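Local structure of Es1 family protein (Ehrlichia chaffeensis, 3L3B) at residues V47-D52 with N223-I228; Y98-I103 with K141-E146. The protein is of undetermined function but, as a DJ-1/PfpI family member with an amidotransferase-like domain, may act in isoprenoid biosynthesis. All coordinates share one frame; numbering follows the deposited sequence.

Interaction 1 (V47-D52 with N223-I228); sequences VMLELD and NVYLGI
The helical segments 47-52 and 223-228 meet at Val47 and Ile228, and their axes pass 10.4 Å apart with their N-to-C directions 46° from each other. The backbones come nearest at this pair, where Val47 CA and Ile228 CA lie 6.5 Å apart. The touch itself is made by one methyl from each side: Val47 CG2 meets Ile228 CG2 at 4.0 Å, and the two side chains cross at about a right angle. In Ile228, CG2 is the branch set opposite the backbone N, which turns this methyl toward Val47. It also comes 3.9 Å from Val47 N. About one turn before Ile228, Tyr225 reaches across with its ring. Glu50 OE1 comes to the ring edge, near the ring plane, 3.4 Å from Tyr225 CE1. The carboxylate stands almost upright against the ring, the two planes 85° apart. The Glu50 chain bends at chi2 (-62°), and this turns the carboxylate toward the tyrosine edge. Leu49 CD2 approaches the same ring atom obliquely, 4.2 Å from Tyr225 CE1. Tyr225 of the second subunit packs on Leu49, and Arg53 of that subunit packs on this Tyr225, so this part of the contact also belongs to the interface between the two subunits. Glu50 OE2 forms a salt bridge with Arg53 of its own chain. The contact is buried and mixes methyl packing with a carboxylate set at a ring edge, joining helices 41-53 and 221-238. The carboxylate brings charge into it, but the salt bridge probably offsets that charge, while OE1 faces the weakly positive hydrogen rim of the tyrosine ring.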
# COMPACT_ATOMS: atom_id res chain seq x y z
N VAL B 47 8.23 -2.55 1.68
CA VAL B 47 9.38 -2.06 2.44
C VAL B 47 9.03 -2.05 3.95
O VAL B 47 9.80 -2.55 4.77
CB VAL B 47 9.82 -0.69 1.97
CG1 VAL B 47 10.65 0.05 3.07
CG2 VAL B 47 10.62 -0.81 0.68
N MET B 48 7.89 -1.51 4.32
CA MET B 48 7.48 -1.46 5.73
C MET B 48 7.20 -2.85 6.32
O MET B 48 7.54 -3.11 7.46
CB MET B 48 6.24 -0.59 5.92
CG MET B 48 6.44 0.85 5.55
SD MET B 48 5.00 1.86 5.96
CE MET B 48 3.85 1.31 4.72
N LEU B 49 6.59 -3.74 5.52
CA LEU B 49 6.34 -5.14 5.94
C LEU B 49 7.65 -5.86 6.25
O LEU B 49 7.82 -6.41 7.33
CB LEU B 49 5.55 -5.88 4.86
CG LEU B 49 5.30 -7.38 4.98
CD1 LEU B 49 4.40 -7.64 6.13
CD2 LEU B 49 4.72 -7.94 3.71
N GLU B 50 8.60 -5.81 5.33
CA GLU B 50 9.91 -6.44 5.52
C GLU B 50 10.80 -5.81 6.59
O GLU B 50 11.52 -6.52 7.28
CB GLU B 50 10.65 -6.54 4.19
CG GLU B 50 9.89 -7.45 3.22
CD GLU B 50 9.81 -8.87 3.78
OE1 GLU B 50 8.71 -9.29 4.18
OE2 GLU B 50 10.86 -9.53 3.89
N LEU B 51 10.77 -4.49 6.75
CA LEU B 51 11.42 -3.90 7.92
C LEU B 51 10.82 -4.50 9.18
O LEU B 51 11.54 -4.96 10.06
CB LEU B 51 11.31 -2.37 7.95
CG LEU B 51 12.15 -1.64 6.90
CD1 LEU B 51 11.75 -0.17 6.80
CD2 LEU B 51 13.68 -1.78 7.21
N ASP B 52 9.49 -4.53 9.26
CA ASP B 52 8.81 -5.04 10.46
C ASP B 52 9.08 -6.55 10.68
O ASP B 52 9.33 -7.00 11.80
CB ASP B 52 7.31 -4.71 10.44
CG ASP B 52 6.69 -4.91 11.82
OD1 ASP B 52 7.09 -4.23 12.76
OD2 ASP B 52 5.87 -5.81 11.97
N ASN B 223 6.63 -11.14 -7.38
CA ASN B 223 8.04 -11.02 -7.80
C ASN B 223 8.67 -9.74 -7.36
O ASN B 223 9.77 -9.75 -6.86
CB ASN B 223 8.18 -11.24 -9.31
CG ASN B 223 7.93 -12.67 -9.68
OD1 ASN B 223 8.21 -13.55 -8.88
ND2 ASN B 223 7.37 -12.93 -10.88
N VAL B 224 7.94 -8.66 -7.48
CA VAL B 224 8.36 -7.38 -6.93
C VAL B 224 8.74 -7.54 -5.45
O VAL B 224 9.78 -7.05 -5.02
CB VAL B 224 7.28 -6.28 -7.11
CG1 VAL B 224 7.60 -5.04 -6.24
CG2 VAL B 224 7.11 -5.91 -8.64
N TYR B 225 7.90 -8.24 -4.69
CA TYR B 225 8.13 -8.44 -3.26
C TYR B 225 9.41 -9.24 -2.96
O TYR B 225 10.09 -8.97 -1.97
CB TYR B 225 6.90 -9.11 -2.63
CG TYR B 225 7.08 -9.89 -1.33
CD1 TYR B 225 7.18 -9.24 -0.08
CD2 TYR B 225 7.08 -11.27 -1.34
CE1 TYR B 225 7.28 -10.01 1.13
CE2 TYR B 225 7.23 -12.01 -0.17
CZ TYR B 225 7.32 -11.38 1.05
OH TYR B 225 7.46 -12.21 2.17
N LEU B 226 9.71 -10.22 -3.81
CA LEU B 226 10.90 -11.04 -3.62
C LEU B 226 12.16 -10.19 -3.69
O LEU B 226 13.07 -10.35 -2.88
CB LEU B 226 10.95 -12.16 -4.64
CG LEU B 226 9.98 -13.29 -4.41
CD1 LEU B 226 10.20 -14.32 -5.49
CD2 LEU B 226 10.09 -13.89 -2.98
N GLY B 227 12.18 -9.24 -4.61
CA GLY B 227 13.30 -8.35 -4.72
C GLY B 227 13.44 -7.41 -3.53
O GLY B 227 14.51 -7.19 -3.07
N ILE B 228 12.35 -6.85 -3.04
CA ILE B 228 12.37 -5.95 -1.87
C ILE B 228 12.77 -6.72 -0.62
O ILE B 228 13.48 -6.20 0.22
CB ILE B 228 10.95 -5.29 -1.65
CG1 ILE B 228 10.75 -4.26 -2.74
CG2 ILE B 228 10.85 -4.67 -0.26
CD1 ILE B 228 9.31 -3.67 -2.91

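Interaction 2 (Y98-I103 with K141-E146); sequences YDIEQI and KNAVRE
Ile100 and Ile103 both touch Ala143, whose single methyl group receives them from helix 138-149. The Ile100 side chain starts at CB, on a bond that points toward the helix. Its CB is still well short of Ala143, 5.9 Å from Ala143 CB. The branch methyl CG2 stays back, 6.2 Å from Ala143 CB. CG1 runs the other way, anti to the backbone N (chi1 -161°), and does most of the approach, bringing the chain to 4.5 Å from Ala143 CB. From there CD1 runs alongside the methyl, 4.3 Å from Ala143 CB. Ile103 comes to the same methyl by its other branch. Its CG2 lies 4.5 Å from Ala143 CB, while CD1 is farther off, 5.2 Å from that atom. The alanine thus takes one isoleucine by its long arm and the other by its short one. The methyl-to-methyl distances are those of loose apolar contact. Ile100 and Ile103 also touch Phe61 of the neighbouring strand 56-62, and on the helix Ile100 reaches Glu139 and Ile103 reaches Phe147. The turn that presents the two isoleucines is shaped by Asp99. Its OD1 accepts from Glu101 N at 2.8 Å, on the anti side and 32° out of the carboxylate plane, with a nearly straight N-H...O angle of 166°. This is an Asx turn, and it leads from the end of strand 97-99 into a short 3-10 segment. The arrangement is that of a helix packed against the turn that follows edge strand 97-99, on one face of the alpha/beta sandwich expected for DJ-1/PfpI proteins.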
# COMPACT_ATOMS: atom_id res chain seq x y z
N TYR B 98 6.41 12.43 9.33
CA TYR B 98 7.04 13.59 9.94
C TYR B 98 7.66 14.45 8.84
O TYR B 98 8.06 13.95 7.81
CB TYR B 98 8.15 13.11 10.90
CG TYR B 98 7.67 12.27 12.10
CD1 TYR B 98 7.76 12.76 13.41
CD2 TYR B 98 7.13 11.00 11.91
CE1 TYR B 98 7.31 12.01 14.51
CE2 TYR B 98 6.64 10.24 13.00
CZ TYR B 98 6.75 10.74 14.30
OH TYR B 98 6.32 9.98 15.36
N ASP B 99 7.74 15.75 9.06
CA ASP B 99 8.40 16.64 8.13
C ASP B 99 9.86 16.23 8.01
O ASP B 99 10.52 15.98 9.02
CB ASP B 99 8.25 18.10 8.60
CG ASP B 99 8.80 19.14 7.57
OD1 ASP B 99 9.76 18.89 6.85
OD2 ASP B 99 8.21 20.24 7.50
N ILE B 100 10.36 16.15 6.78
CA ILE B 100 11.71 15.65 6.52
C ILE B 100 12.74 16.63 7.05
O ILE B 100 13.85 16.26 7.34
CB ILE B 100 11.96 15.46 5.03
CG1 ILE B 100 13.14 14.51 4.82
CG2 ILE B 100 12.16 16.82 4.35
CD1 ILE B 100 13.35 14.13 3.37
N GLU B 101 12.35 17.89 7.21
CA GLU B 101 13.28 18.87 7.78
C GLU B 101 13.54 18.53 9.26
O GLU B 101 14.51 19.04 9.84
CB GLU B 101 12.72 20.30 7.61
N GLN B 102 12.67 17.70 9.87
CA GLN B 102 12.78 17.26 11.29
C GLN B 102 13.64 15.99 11.53
O GLN B 102 13.84 15.60 12.68
CB GLN B 102 11.36 17.02 11.88
N ILE B 103 14.14 15.36 10.48
CA ILE B 103 14.87 14.11 10.63
C ILE B 103 16.16 14.29 11.42
O ILE B 103 16.92 15.20 11.16
CB ILE B 103 15.20 13.47 9.25
CG1 ILE B 103 15.76 12.06 9.40
CG2 ILE B 103 16.16 14.32 8.44
CD1 ILE B 103 15.42 11.16 8.18
N LYS B 141 18.32 15.80 -0.70
CA LYS B 141 19.76 15.60 -0.94
C LYS B 141 20.48 15.60 0.39
O LYS B 141 21.32 14.73 0.63
CB LYS B 141 20.33 16.69 -1.84
CG LYS B 141 21.80 16.54 -2.18
CD LYS B 141 22.23 17.55 -3.24
CE LYS B 141 23.64 17.19 -3.74
NZ LYS B 141 24.24 18.14 -4.69
N ASN B 142 20.19 16.59 1.24
CA ASN B 142 20.91 16.73 2.52
C ASN B 142 20.67 15.56 3.45
O ASN B 142 21.58 15.09 4.10
CB ASN B 142 20.54 18.02 3.26
CG ASN B 142 21.20 19.24 2.67
OD1 ASN B 142 22.04 19.14 1.78
ND2 ASN B 142 20.81 20.42 3.16
N ALA B 143 19.44 15.11 3.48
CA ALA B 143 19.07 13.95 4.28
C ALA B 143 19.80 12.70 3.83
O ALA B 143 20.38 12.01 4.66
CB ALA B 143 17.55 13.72 4.22
N VAL B 144 19.77 12.40 2.54
CA VAL B 144 20.44 11.22 2.02
C VAL B 144 21.97 11.36 2.18
O VAL B 144 22.59 10.41 2.57
CB VAL B 144 20.09 10.91 0.56
CG1 VAL B 144 20.81 9.69 0.11
CG2 VAL B 144 18.52 10.70 0.33
N ARG B 145 22.55 12.54 1.90
CA ARG B 145 23.98 12.76 2.16
C ARG B 145 24.33 12.57 3.65
O ARG B 145 25.43 12.10 3.96
CB ARG B 145 24.42 14.16 1.70
CG ARG B 145 24.34 14.39 0.18
CD ARG B 145 25.62 13.93 -0.45
NE ARG B 145 25.81 14.31 -1.85
CZ ARG B 145 26.65 15.23 -2.30
NH1 ARG B 145 26.75 15.43 -3.62
NH2 ARG B 145 27.38 15.95 -1.45
N GLU B 146 23.43 12.94 4.57
CA GLU B 146 23.73 12.75 5.99
C GLU B 146 23.82 11.27 6.33
O GLU B 146 24.70 10.86 7.07
CB GLU B 146 22.74 13.46 6.92
CG GLU B 146 23.03 14.93 7.11
CD GLU B 146 22.18 15.54 8.20
OE1 GLU B 146 22.56 15.42 9.38
OE2 GLU B 146 21.12 16.12 7.88

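Overall arrangement
From the N terminus, the chain first runs through strand 24-29 into helix 41-53, the first partner of interaction 1. It then builds strand 56-62 and edge strand 97-99. Segment 98-103, which takes in the end of that strand and the turn after it, opens interaction 2. Strand 110-113 and helix 117-123 follow before helix 138-149 closes that shorter loop. Much later, helix 221-238 returns to helix 41-53 and closes interaction 1. Interaction 2 is nested inside the loop of interaction 1. The two contacts lie on opposite sides of the chain's centre, with their own centres 23 Å apart. One joins an early helix to the C-terminal helix, the other the turn after an edge strand to a middle helix.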